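BH2092 protein (Bacillus halodurans, PDB 3NHV) is of unknown function but has a rhodanese-like domain, a fold found in many sulfurtransferases, and may therefore act in sulfur transfer. Local coordinates at residues 43-48 against 53-58; 59-64 against 91-96; 78-83 against 128-133; 85-90 against 101-106. All coordinates share one frame; numbering follows the deposited sequence.

Contact 1: residues 43-48 against 53-58; sequences EAYKEC and AISIPG
S55 sets its CB squarely on the phenol ring of Y45. The carbon sits 3.4 Å from the centroid of the Y45 ring and 9° off its normal, a CH-pi contact over the middle of the face. Within the ring the Y45 CG and CD2 atoms lie closest, CG at 3.5 Å from S55 CB. The phenol reaches across because Y45 carries CG anti to its own N (chi1 169°), which throws the ring off the helix and over the short strand. In S55 the hydroxyl is also anti to N, so that OG lies nearer the CB end of the tyrosine, 4.0 Å from Y45 CG, and the methylene alone presses on the ring centre. Farther out, Y45 CE2 passes 3.6 Å from I54 C. The hydroxyl end finds a carbonyl: Y45 OH donates to A53 O, which lies near the ring plane. The modelled separation is too short for its exact length to be trusted. If real, the bond would hold the phenol oxygen while S55 CB lies on the face. Beyond the pair, H49 stacks with Y45 and D38 touches it. Helix 42-47 and strand 54-55 close a beta-alpha-beta unit opened by strand 34-38. Strand 54-55 lies at one margin of the parallel sheet, and the backbones of I54 and I56 bond to strand 34-38.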
loop_
_atom_site.group_PDB
_atom_site.type_symbol
_atom_site.label_atom_id
_atom_site.label_comp_id
_atom_site.label_asym_id
_atom_site.label_seq_id
_atom_site.Cartn_x
_atom_site.Cartn_y
_atom_site.Cartn_z
ATOM N N GLU B 43 -20.806 -13.366 -1.677
ATOM C CA GLU B 43 -21.867 -12.381 -1.507
ATOM C C GLU B 43 -21.392 -10.994 -1.938
ATOM O O GLU B 43 -22.102 -10.283 -2.653
ATOM C CB GLU B 43 -22.319 -12.356 -0.042
ATOM C CG GLU B 43 -23.715 -11.790 0.195
ATOM C CD GLU B 43 -24.824 -12.670 -0.397
ATOM O OE1 GLU B 43 -24.787 -13.911 -0.190
ATOM O OE2 GLU B 43 -25.739 -12.111 -1.061
ATOM N N ALA B 44 -20.186 -10.622 -1.507
ATOM C CA ALA B 44 -19.610 -9.321 -1.847
ATOM C C ALA B 44 -19.545 -9.136 -3.358
ATOM O O ALA B 44 -19.893 -8.079 -3.882
ATOM C CB ALA B 44 -18.218 -9.196 -1.255
ATOM N N TYR B 45 -19.095 -10.172 -4.054
ATOM C CA TYR B 45 -18.989 -10.123 -5.503
ATOM C C TYR B 45 -20.346 -9.917 -6.156
ATOM O O TYR B 45 -20.504 -9.035 -6.997
ATOM C CB TYR B 45 -18.350 -11.414 -6.022
ATOM C CG TYR B 45 -18.422 -11.607 -7.521
ATOM C CD1 TYR B 45 -19.596 -12.055 -8.139
ATOM C CD2 TYR B 45 -17.311 -11.365 -8.325
ATOM C CE1 TYR B 45 -19.655 -12.256 -9.522
ATOM C CE2 TYR B 45 -17.361 -11.562 -9.702
ATOM C CZ TYR B 45 -18.531 -12.008 -10.292
ATOM O OH TYR B 45 -18.558 -12.203 -11.650
ATOM N N LYS B 46 -21.325 -10.726 -5.761
ATOM C CA LYS B 46 -22.670 -10.641 -6.328
ATOM C C LYS B 46 -23.293 -9.252 -6.143
ATOM O O LYS B 46 -24.123 -8.834 -6.951
ATOM C CB LYS B 46 -23.564 -11.730 -5.710
ATOM C CG LYS B 46 -24.819 -12.095 -6.522
ATOM C CD LYS B 46 -26.016 -11.182 -6.221
ATOM C CE LYS B 46 -26.527 -11.330 -4.775
ATOM N NZ LYS B 46 -26.991 -12.709 -4.442
ATOM N N GLU B 47 -22.881 -8.536 -5.097
ATOM C CA GLU B 47 -23.404 -7.194 -4.833
ATOM C C GLU B 47 -22.720 -6.137 -5.694
ATOM O O GLU B 47 -23.378 -5.332 -6.360
ATOM C CB GLU B 47 -23.205 -6.814 -3.364
ATOM C CG GLU B 47 -23.938 -7.693 -2.381
ATOM C CD GLU B 47 -23.793 -7.210 -0.950
ATOM O OE1 GLU B 47 -24.164 -6.047 -0.675
ATOM O OE2 GLU B 47 -23.311 -7.995 -0.098
ATOM N N CYS B 48 -21.390 -6.147 -5.672
ATOM C CA CYS B 48 -20.591 -5.181 -6.423
ATOM C C CYS B 48 -19.224 -5.745 -6.807
ATOM O O CYS B 48 -18.443 -6.142 -5.942
ATOM C CB CYS B 48 -20.403 -3.917 -5.579
ATOM S SG CYS B 48 -19.330 -2.678 -6.310
ATOM N N ALA B 53 -15.030 -9.707 -14.434
ATOM C CA ALA B 53 -14.398 -10.494 -13.392
ATOM C C ALA B 53 -15.235 -11.670 -12.903
ATOM O O ALA B 53 -16.441 -11.544 -12.678
ATOM C CB ALA B 53 -14.049 -9.595 -12.218
ATOM N N ILE B 54 -14.578 -12.813 -12.721
ATOM C CA ILE B 54 -15.243 -14.015 -12.233
ATOM C C ILE B 54 -15.051 -14.126 -10.728
ATOM O O ILE B 54 -14.061 -13.633 -10.189
ATOM C CB ILE B 54 -14.658 -15.279 -12.866
ATOM C CG1 ILE B 54 -13.158 -15.347 -12.592
ATOM C CG2 ILE B 54 -14.931 -15.286 -14.362
ATOM C CD1 ILE B 54 -12.485 -16.530 -13.219
ATOM N N SER B 55 -15.994 -14.780 -10.056
ATOM C CA SER B 55 -15.927 -14.951 -8.614
ATOM C C SER B 55 -15.276 -16.258 -8.190
ATOM O O SER B 55 -15.738 -17.336 -8.549
ATOM C CB SER B 55 -17.325 -14.884 -8.004
ATOM O OG SER B 55 -17.294 -15.295 -6.648
ATOM N N ILE B 56 -14.200 -16.157 -7.420
ATOM C CA ILE B 56 -13.503 -17.337 -6.927
ATOM C C ILE B 56 -12.922 -16.992 -5.558
ATOM O O ILE B 56 -11.751 -16.634 -5.454
ATOM C CB ILE B 56 -12.332 -17.745 -7.850
ATOM C CG1 ILE B 56 -12.801 -17.877 -9.306
ATOM C CG2 ILE B 56 -11.718 -19.044 -7.349
ATOM C CD1 ILE B 56 -13.732 -19.045 -9.584
ATOM N N PRO B 57 -13.734 -17.083 -4.491
ATOM C CA PRO B 57 -13.259 -16.770 -3.135
ATOM C C PRO B 57 -11.893 -17.387 -2.829
ATOM O O PRO B 57 -11.632 -18.537 -3.177
ATOM C CB PRO B 57 -14.363 -17.333 -2.249
ATOM C CG PRO B 57 -15.593 -17.082 -3.076
ATOM C CD PRO B 57 -15.143 -17.514 -4.468
ATOM N N GLY B 58 -11.027 -16.617 -2.175
ATOM C CA GLY B 58 -9.690 -17.096 -1.848
ATOM C C GLY B 58 -9.608 -18.458 -1.184
ATOM O O GLY B 58 -8.817 -19.309 -1.589
#

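Contact 2: residues 59-64 against 91-96; sequences NKINED and AAKFAQ
I61 turns its side chain to the helix and meets two successive residues there, K93 and F94. Its branches can be traced outward in turn. At the root, I61 CB rests 4.1 Å from K93 CD, against the aliphatic part of the lysine. The methyl I61 CG2, anti to the backbone N, does two jobs: it lies 4.0 Å from K93 CB and also stands over the centre of the F94 ring, 4.3 Å above its plane. The other branch starts beside the backbone N (chi1 -63°). Its first carbon, I61 CG1, packs on I56, and the chain then runs out straight to CD1. This last methyl makes the closest approach of the contact, I61 CD1 to F94 CE2 at 3.6 Å, with F94 CD2 slightly farther off at 4.1 Å. Isoleucine and phenylalanine side chains meet at roughly a right angle.

The lysine lends only its methylenes to I61. Beyond CD its chain runs on away from the isoleucine and takes the ammonium with it. F94 also reaches T66 and, on strand 74-78, I75 and T77, so the loop after strand 54-55 is drawn onto helix 86-96 just where that helix packs on the sheet. A91, A92 and A95 of the helix pack on A6 and Y10 of the second subunit. No hydrogen bond or ion pair crosses between 59-64 and 91-96: the hold comes from packing of hydrocarbon, buried at I61 and F94 and more open at K93, without any directional bond to fix it.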
loop_
_atom_site.group_PDB
_atom_site.type_symbol
_atom_site.label_atom_id
_atom_site.label_comp_id
_atom_site.label_asym_id
_atom_site.label_seq_id
_atom_site.Cartn_x
_atom_site.Cartn_y
_atom_site.Cartn_z
ATOM N N ASN B 59 -10.420 -18.668 -0.154
ATOM C CA ASN B 59 -10.418 -19.939 0.556
ATOM C C ASN B 59 -10.934 -21.083 -0.321
ATOM O O ASN B 59 -10.766 -22.254 0.022
ATOM C CB ASN B 59 -11.256 -19.824 1.833
ATOM C CG ASN B 59 -12.642 -19.273 1.570
ATOM O OD1 ASN B 59 -13.431 -19.866 0.828
ATOM N ND2 ASN B 59 -12.947 -18.125 2.174
ATOM N N LYS B 60 -11.546 -20.749 -1.457
ATOM C CA LYS B 60 -12.075 -21.772 -2.363
ATOM C C LYS B 60 -11.246 -21.945 -3.637
ATOM O O LYS B 60 -11.744 -22.473 -4.631
ATOM C CB LYS B 60 -13.529 -21.449 -2.743
ATOM C CG LYS B 60 -14.509 -21.471 -1.571
ATOM C CD LYS B 60 -14.810 -22.900 -1.136
ATOM C CE LYS B 60 -15.424 -22.965 0.264
ATOM N NZ LYS B 60 -14.409 -22.790 1.366
ATOM N N ILE B 61 -9.987 -21.509 -3.612
ATOM C CA ILE B 61 -9.109 -21.627 -4.780
ATOM C C ILE B 61 -8.348 -22.950 -4.793
ATOM O O ILE B 61 -7.627 -23.274 -3.848
ATOM C CB ILE B 61 -8.072 -20.489 -4.822
ATOM C CG1 ILE B 61 -8.782 -19.145 -4.965
ATOM C CG2 ILE B 61 -7.104 -20.705 -5.975
ATOM C CD1 ILE B 61 -7.837 -17.961 -4.992
ATOM N N ASN B 62 -8.493 -23.699 -5.882
ATOM C CA ASN B 62 -7.833 -24.998 -6.022
ATOM C C ASN B 62 -7.931 -25.473 -7.460
ATOM O O ASN B 62 -8.396 -24.733 -8.330
ATOM C CB ASN B 62 -8.508 -26.011 -5.111
ATOM C CG ASN B 62 -10.010 -26.021 -5.289
ATOM O OD1 ASN B 62 -10.512 -26.236 -6.397
ATOM N ND2 ASN B 62 -10.739 -25.777 -4.203
ATOM N N GLU B 63 -7.515 -26.709 -7.713
ATOM C CA GLU B 63 -7.558 -27.237 -9.073
ATOM C C GLU B 63 -8.962 -27.486 -9.628
ATOM O O GLU B 63 -9.151 -27.531 -10.849
ATOM C CB GLU B 63 -6.705 -28.509 -9.170
ATOM C CG GLU B 63 -5.498 -28.341 -10.095
ATOM C CD GLU B 63 -4.353 -29.296 -9.780
ATOM O OE1 GLU B 63 -3.837 -29.277 -8.629
ATOM O OE2 GLU B 63 -3.955 -30.066 -10.685
ATOM N N ASP B 64 -9.941 -27.625 -8.736
ATOM C CA ASP B 64 -11.334 -27.860 -9.135
ATOM C C ASP B 64 -11.985 -26.589 -9.666
ATOM O O ASP B 64 -12.729 -26.604 -10.647
ATOM C CB ASP B 64 -12.157 -28.360 -7.937
ATOM C CG ASP B 64 -11.892 -29.824 -7.605
ATOM O OD1 ASP B 64 -12.363 -30.291 -6.535
ATOM O OD2 ASP B 64 -11.222 -30.509 -8.419
ATOM N N ALA B 91 -2.764 -14.792 -4.963
ATOM C CA ALA B 91 -1.701 -14.887 -5.951
ATOM C C ALA B 91 -0.851 -16.118 -5.677
ATOM O O ALA B 91 -0.532 -16.884 -6.594
ATOM C CB ALA B 91 -0.834 -13.636 -5.913
ATOM N N ALA B 92 -0.490 -16.307 -4.412
ATOM C CA ALA B 92 0.327 -17.454 -4.016
ATOM C C ALA B 92 -0.302 -18.783 -4.443
ATOM O O ALA B 92 0.354 -19.605 -5.084
ATOM C CB ALA B 92 0.546 -17.438 -2.506
ATOM N N LYS B 93 -1.570 -18.990 -4.093
ATOM C CA LYS B 93 -2.244 -20.230 -4.458
ATOM C C LYS B 93 -2.228 -20.421 -5.970
ATOM O O LYS B 93 -1.914 -21.509 -6.464
ATOM C CB LYS B 93 -3.693 -20.245 -3.956
ATOM C CG LYS B 93 -3.844 -19.959 -2.476
ATOM C CD LYS B 93 -5.207 -20.388 -1.954
ATOM C CE LYS B 93 -5.475 -19.820 -0.563
ATOM N NZ LYS B 93 -4.317 -20.006 0.362
ATOM N N PHE B 94 -2.573 -19.369 -6.706
ATOM C CA PHE B 94 -2.587 -19.454 -8.161
ATOM C C PHE B 94 -1.203 -19.806 -8.688
ATOM O O PHE B 94 -1.070 -20.586 -9.636
ATOM C CB PHE B 94 -3.053 -18.133 -8.783
ATOM C CG PHE B 94 -4.541 -18.034 -8.958
ATOM C CD1 PHE B 94 -5.187 -18.765 -9.955
ATOM C CD2 PHE B 94 -5.296 -17.205 -8.132
ATOM C CE1 PHE B 94 -6.565 -18.666 -10.128
ATOM C CE2 PHE B 94 -6.671 -17.098 -8.293
ATOM C CZ PHE B 94 -7.312 -17.830 -9.296
ATOM N N ALA B 95 -0.174 -19.235 -8.070
ATOM C CA ALA B 95 1.191 -19.506 -8.498
ATOM C C ALA B 95 1.558 -20.960 -8.222
ATOM O O ALA B 95 2.359 -21.554 -8.938
ATOM C CB ALA B 95 2.162 -18.573 -7.786
ATOM N N GLN B 96 0.970 -21.527 -7.179
ATOM C CA GLN B 96 1.237 -22.913 -6.827
ATOM C C GLN B 96 0.559 -23.838 -7.840
ATOM O O GLN B 96 1.056 -24.923 -8.125
ATOM C CB GLN B 96 0.734 -23.186 -5.404
ATOM C CG GLN B 96 1.005 -24.587 -4.870
ATOM C CD GLN B 96 0.761 -24.683 -3.368
ATOM O OE1 GLN B 96 -0.334 -24.373 -2.880
ATOM N NE2 GLN B 96 1.782 -25.115 -2.629
#

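Contact 3: residues 78-83 against 128-133; sequences YCWGPA and LFWNMK
One residue beyond W130, whose CB lies on the indole of W80, the amide oxygen N131 OD1 is gripped twice by backbone: K133 N donates to it at 3.0 Å, forming an Asx turn, and K134 N adds a weak bond. This turn follows directly on the aromatic contact. W130 CB stands over the five-membered ring of W80, 4.0 Å from its centroid and 2° off the normal, a CH-pi approach. With CG anti to the backbone N (chi1 178°), the W130 indole is carried toward the pyrrole nitrogen of its partner, its CD1 3.8 Å from W80 NE1. The two five-membered rings have centroids 5.1 Å apart and planes at 53°, an oblique pairing. At the benzo edge of W80, near the ring plane, L128 O lies 3.7 Å from W80 CE3.

W80 belongs to the loop between strand 74-78 and helix 86-96, the place of the active-site loop in rhodanese-like domains; here C79 and C84 are joined across it by a disulfide. R40 makes a cation-pi contact with W80, so arginine and W130 both engage the one indole. The backbone of W80 bonds to E109 of helix 107-113, and F129 packs its side chain on the same glutamate. W130 NE1 has a weak bond to E135 OE2, while E114 of the second subunit packs on the W130 side chain.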
loop_
_atom_site.group_PDB
_atom_site.type_symbol
_atom_site.label_atom_id
_atom_site.label_comp_id
_atom_site.label_asym_id
_atom_site.label_seq_id
_atom_site.Cartn_x
_atom_site.Cartn_y
_atom_site.Cartn_z
ATOM N N TYR B 78 -7.943 -9.442 -6.983
ATOM C CA TYR B 78 -8.223 -8.200 -6.282
ATOM C C TYR B 78 -9.120 -8.461 -5.081
ATOM O O TYR B 78 -10.022 -9.300 -5.135
ATOM C CB TYR B 78 -8.843 -7.161 -7.228
ATOM C CG TYR B 78 -10.320 -7.324 -7.509
ATOM C CD1 TYR B 78 -11.275 -6.888 -6.598
ATOM C CD2 TYR B 78 -10.759 -7.891 -8.702
ATOM C CE1 TYR B 78 -12.627 -7.004 -6.870
ATOM C CE2 TYR B 78 -12.108 -8.013 -8.985
ATOM C CZ TYR B 78 -13.039 -7.567 -8.068
ATOM O OH TYR B 78 -14.381 -7.663 -8.361
ATOM N N CYS B 79 -8.833 -7.761 -3.987
ATOM C CA CYS B 79 -9.599 -7.878 -2.754
ATOM C C CYS B 79 -10.274 -6.530 -2.532
ATOM O O CYS B 79 -10.488 -5.787 -3.481
ATOM C CB CYS B 79 -8.680 -8.219 -1.571
ATOM S SG CYS B 79 -9.526 -8.154 0.055
ATOM N N TRP B 80 -10.607 -6.205 -1.290
ATOM C CA TRP B 80 -11.259 -4.941 -1.014
ATOM C C TRP B 80 -10.391 -3.741 -1.318
ATOM O O TRP B 80 -10.784 -2.876 -2.096
ATOM C CB TRP B 80 -11.718 -4.871 0.438
ATOM C CG TRP B 80 -12.883 -5.748 0.711
ATOM C CD1 TRP B 80 -12.852 -7.054 1.107
ATOM C CD2 TRP B 80 -14.263 -5.402 0.570
ATOM N NE1 TRP B 80 -14.131 -7.543 1.221
ATOM C CE2 TRP B 80 -15.017 -6.550 0.895
ATOM C CE3 TRP B 80 -14.937 -4.234 0.193
ATOM C CZ2 TRP B 80 -16.412 -6.566 0.865
ATOM C CZ3 TRP B 80 -16.331 -4.248 0.162
ATOM C CH2 TRP B 80 -17.051 -5.410 0.495
ATOM N N GLY B 81 -9.212 -3.690 -0.705
ATOM C CA GLY B 81 -8.314 -2.567 -0.924
ATOM C C GLY B 81 -6.933 -2.703 -0.296
ATOM O O GLY B 81 -6.487 -3.812 0.011
ATOM N N PRO B 82 -6.235 -1.574 -0.080
ATOM C CA PRO B 82 -4.891 -1.477 0.506
ATOM C C PRO B 82 -4.689 -2.236 1.811
ATOM O O PRO B 82 -3.624 -2.794 2.060
ATOM C CB PRO B 82 -4.712 0.026 0.714
ATOM C CG PRO B 82 -5.526 0.612 -0.368
ATOM C CD PRO B 82 -6.777 -0.230 -0.347
ATOM N N ALA B 83 -5.720 -2.237 2.643
ATOM C CA ALA B 83 -5.643 -2.895 3.940
ATOM C C ALA B 83 -6.004 -4.375 3.899
ATOM O O ALA B 83 -6.349 -4.959 4.924
ATOM C CB ALA B 83 -6.543 -2.174 4.935
ATOM N N LEU B 128 -18.406 0.348 0.664
ATOM C CA LEU B 128 -17.102 0.639 0.105
ATOM C C LEU B 128 -16.011 -0.106 0.847
ATOM O O LEU B 128 -15.044 -0.558 0.244
ATOM C CB LEU B 128 -16.839 2.140 0.162
ATOM C CG LEU B 128 -15.514 2.608 -0.430
ATOM C CD1 LEU B 128 -15.363 2.128 -1.869
ATOM C CD2 LEU B 128 -15.468 4.117 -0.361
ATOM N N PHE B 129 -16.176 -0.242 2.157
ATOM C CA PHE B 129 -15.184 -0.927 2.972
ATOM C C PHE B 129 -15.701 -2.236 3.568
ATOM O O PHE B 129 -16.904 -2.457 3.671
ATOM C CB PHE B 129 -14.730 -0.034 4.126
ATOM C CG PHE B 129 -14.237 1.312 3.704
ATOM C CD1 PHE B 129 -15.093 2.408 3.697
ATOM C CD2 PHE B 129 -12.904 1.496 3.349
ATOM C CE1 PHE B 129 -14.626 3.680 3.344
ATOM C CE2 PHE B 129 -12.425 2.756 2.994
ATOM C CZ PHE B 129 -13.288 3.855 2.993
ATOM N N TRP B 130 -14.767 -3.090 3.968
ATOM C CA TRP B 130 -15.085 -4.362 4.595
ATOM C C TRP B 130 -15.600 -4.061 6.004
ATOM O O TRP B 130 -15.008 -3.247 6.718
ATOM C CB TRP B 130 -13.825 -5.214 4.687
ATOM C CG TRP B 130 -14.024 -6.530 5.370
ATOM C CD1 TRP B 130 -14.777 -7.578 4.924
ATOM C CD2 TRP B 130 -13.426 -6.964 6.602
ATOM N NE1 TRP B 130 -14.681 -8.639 5.793
ATOM C CE2 TRP B 130 -13.857 -8.289 6.832
ATOM C CE3 TRP B 130 -12.565 -6.362 7.531
ATOM C CZ2 TRP B 130 -13.458 -9.026 7.952
ATOM C CZ3 TRP B 130 -12.168 -7.096 8.646
ATOM C CH2 TRP B 130 -12.615 -8.415 8.845
ATOM N N ASN B 131 -16.698 -4.712 6.396
ATOM C CA ASN B 131 -17.302 -4.510 7.722
ATOM C C ASN B 131 -16.870 -5.605 8.695
ATOM O O ASN B 131 -17.288 -6.757 8.581
ATOM C CB ASN B 131 -18.830 -4.508 7.618
ATOM C CG ASN B 131 -19.500 -3.815 8.797
ATOM O OD1 ASN B 131 -19.126 -4.013 9.958
ATOM N ND2 ASN B 131 -20.511 -3.004 8.499
HETATM N N MSE B 132 -16.043 -5.230 9.663
HETATM C CA MSE B 132 -15.527 -6.163 10.657
HETATM C C MSE B 132 -16.623 -6.830 11.489
HETATM O O MSE B 132 -16.418 -7.909 12.047
HETATM C CB MSE B 132 -14.573 -5.421 11.583
HETATM C CG MSE B 132 -13.759 -6.290 12.492
HETATM SE SE MSE B 132 -12.716 -5.168 13.669
HETATM C CE MSE B 132 -11.475 -4.430 12.382
ATOM N N LYS B 133 -17.781 -6.186 11.576
ATOM C CA LYS B 133 -18.881 -6.738 12.353
ATOM C C LYS B 133 -19.760 -7.673 11.525
ATOM O O LYS B 133 -20.236 -8.690 12.026
ATOM C CB LYS B 133 -19.742 -5.615 12.945
ATOM C CG LYS B 133 -18.955 -4.489 13.624
ATOM C CD LYS B 133 -17.676 -4.979 14.319
ATOM C CE LYS B 133 -17.945 -5.935 15.466
ATOM N NZ LYS B 133 -16.659 -6.459 16.030
#

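Contact 4: residues 85-90 against 101-106; sequences NGATKA and VKELIG
T88 and E103 share the polar part of the contact: T88 OG1 donates to E103 OE1 at 2.6 Å, meeting the syn side of the carboxylate 21° out of its plane. The threonine hydroxyl is set beside its own backbone N (chi1 -45°), which turns it to the strand. E103 leaves its backbone in the crowded position between N and carbonyl carbon (chi1 65°), and then extends beyond CG, bringing its carboxylate up to the helix. A further hydrogen bond joins V101 O to the hydroxyl of Y10 of the second subunit.

The apolar part is small and lies nearer the backbones. A87 CB touches E103 CB at 4.0 Å, and the close approach of helix 86-96 to strand 100-105 here, with 5.7 Å between the CA atoms of these residues, suits so short a side chain. Both elements belong to the beta-alpha-beta unit that starts at strand 74-78.

The ionic part comes from outside: K13 of the second subunit forms a salt bridge with E103 OE2. A buried carboxylate is therefore held at both oxygens, by a hydroxyl of its own chain and an ammonium of another, which probably keeps it ionised and couples this helix-strand contact to subunit assembly.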
loop_
_atom_site.group_PDB
_atom_site.type_symbol
_atom_site.label_atom_id
_atom_site.label_comp_id
_atom_site.label_asym_id
_atom_site.label_seq_id
_atom_site.Cartn_x
_atom_site.Cartn_y
_atom_site.Cartn_z
ATOM N N ASN B 85 -5.074 -8.496 2.493
ATOM C CA ASN B 85 -4.043 -9.455 2.088
ATOM C C ASN B 85 -4.630 -10.512 1.160
ATOM O O ASN B 85 -3.901 -11.350 0.621
ATOM C CB ASN B 85 -3.477 -10.175 3.316
ATOM C CG ASN B 85 -2.313 -9.441 3.941
ATOM O OD1 ASN B 85 -2.175 -8.228 3.773
ATOM N ND2 ASN B 85 -1.471 -10.168 4.677
ATOM N N GLY B 86 -5.950 -10.476 1.001
ATOM C CA GLY B 86 -6.635 -11.444 0.161
ATOM C C GLY B 86 -5.994 -11.713 -1.182
ATOM O O GLY B 86 -5.678 -12.856 -1.512
ATOM N N ALA B 87 -5.796 -10.655 -1.956
ATOM C CA ALA B 87 -5.213 -10.778 -3.278
ATOM C C ALA B 87 -3.825 -11.400 -3.239
ATOM O O ALA B 87 -3.451 -12.164 -4.133
ATOM C CB ALA B 87 -5.158 -9.405 -3.951
ATOM N N THR B 88 -3.054 -11.072 -2.209
ATOM C CA THR B 88 -1.708 -11.614 -2.092
ATOM C C THR B 88 -1.764 -13.103 -1.754
ATOM O O THR B 88 -1.035 -13.899 -2.340
ATOM C CB THR B 88 -0.900 -10.857 -1.029
ATOM O OG1 THR B 88 -1.105 -9.446 -1.206
ATOM C CG2 THR B 88 0.588 -11.163 -1.181
ATOM N N LYS B 89 -2.635 -13.491 -0.826
ATOM C CA LYS B 89 -2.735 -14.907 -0.491
ATOM C C LYS B 89 -3.201 -15.647 -1.748
ATOM O O LYS B 89 -2.707 -16.737 -2.071
ATOM C CB LYS B 89 -3.731 -15.141 0.652
ATOM C CG LYS B 89 -3.373 -14.461 1.984
ATOM C CD LYS B 89 -4.336 -14.904 3.086
ATOM C CE LYS B 89 -4.086 -14.206 4.429
ATOM N NZ LYS B 89 -4.515 -12.768 4.469
ATOM N N ALA B 90 -4.135 -15.030 -2.468
ATOM C CA ALA B 90 -4.668 -15.616 -3.689
ATOM C C ALA B 90 -3.589 -15.813 -4.751
ATOM O O ALA B 90 -3.502 -16.878 -5.371
ATOM C CB ALA B 90 -5.789 -14.745 -4.241
ATOM N N VAL B 101 0.393 -14.926 -12.494
ATOM C CA VAL B 101 -0.531 -14.056 -11.790
ATOM C C VAL B 101 0.082 -12.760 -11.277
ATOM O O VAL B 101 1.282 -12.691 -11.028
ATOM C CB VAL B 101 -1.123 -14.819 -10.592
ATOM C CG1 VAL B 101 -0.001 -15.195 -9.641
ATOM C CG2 VAL B 101 -2.175 -13.979 -9.878
ATOM N N LYS B 102 -0.777 -11.754 -11.115
ATOM C CA LYS B 102 -0.413 -10.432 -10.607
ATOM C C LYS B 102 -1.566 -9.988 -9.706
ATOM O O LYS B 102 -2.720 -10.344 -9.964
ATOM C CB LYS B 102 -0.266 -9.414 -11.751
ATOM C CG LYS B 102 0.828 -9.716 -12.764
ATOM C CD LYS B 102 1.025 -8.556 -13.740
ATOM C CE LYS B 102 2.311 -8.740 -14.550
ATOM N NZ LYS B 102 2.852 -7.453 -15.087
ATOM N N GLU B 103 -1.268 -9.225 -8.655
ATOM C CA GLU B 103 -2.314 -8.735 -7.758
ATOM C C GLU B 103 -2.590 -7.276 -8.073
ATOM O O GLU B 103 -1.683 -6.533 -8.452
ATOM C CB GLU B 103 -1.899 -8.873 -6.288
ATOM C CG GLU B 103 -0.714 -8.008 -5.878
ATOM C CD GLU B 103 -0.228 -8.296 -4.463
ATOM O OE1 GLU B 103 -1.048 -8.220 -3.517
ATOM O OE2 GLU B 103 0.974 -8.596 -4.297
ATOM N N LEU B 104 -3.849 -6.879 -7.919
ATOM C CA LEU B 104 -4.278 -5.513 -8.186
ATOM C C LEU B 104 -4.189 -4.663 -6.924
ATOM O O LEU B 104 -4.895 -4.922 -5.948
ATOM C CB LEU B 104 -5.723 -5.507 -8.682
ATOM C CG LEU B 104 -6.303 -4.130 -8.987
ATOM C CD1 LEU B 104 -5.654 -3.577 -10.247
ATOM C CD2 LEU B 104 -7.805 -4.223 -9.179
ATOM N N ILE B 105 -3.329 -3.648 -6.946
ATOM C CA ILE B 105 -3.179 -2.750 -5.804
ATOM C C ILE B 105 -4.334 -1.750 -5.811
ATOM O O ILE B 105 -4.679 -1.190 -6.855
ATOM C CB ILE B 105 -1.850 -1.956 -5.865
ATOM C CG1 ILE B 105 -1.793 -1.124 -7.143
ATOM C CG2 ILE B 105 -0.673 -2.906 -5.825
ATOM C CD1 ILE B 105 -0.668 -0.104 -7.160
ATOM N N GLY B 106 -4.930 -1.532 -4.645
ATOM C CA GLY B 106 -6.040 -0.602 -4.551
ATOM C C GLY B 106 -7.360 -1.343 -4.431
ATOM O O GLY B 106 -8.337 -0.822 -3.887
#

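Contacts 1 and 4 fall in two beta-alpha-beta units of one parallel sheet, their centres about 14 Å apart. Contact 2 continues helix 86-96 of contact 4, and the two meet at I61 CD1 and A90 CB, 3.9 Å apart. Contact 3 encloses contact 4 along the chain: the 79-84 loop, which fills the place of a rhodanese active-site loop, runs into that helix, with C79 CB 3.8 Å from A87 N. The loop also reaches contact 1, where A44 CB lies 3.8 Å from W80 CZ2. Contacts 2 and 3 stand farthest apart, about 21 Å between centres, yet both, like contact 4, touch the second subunit.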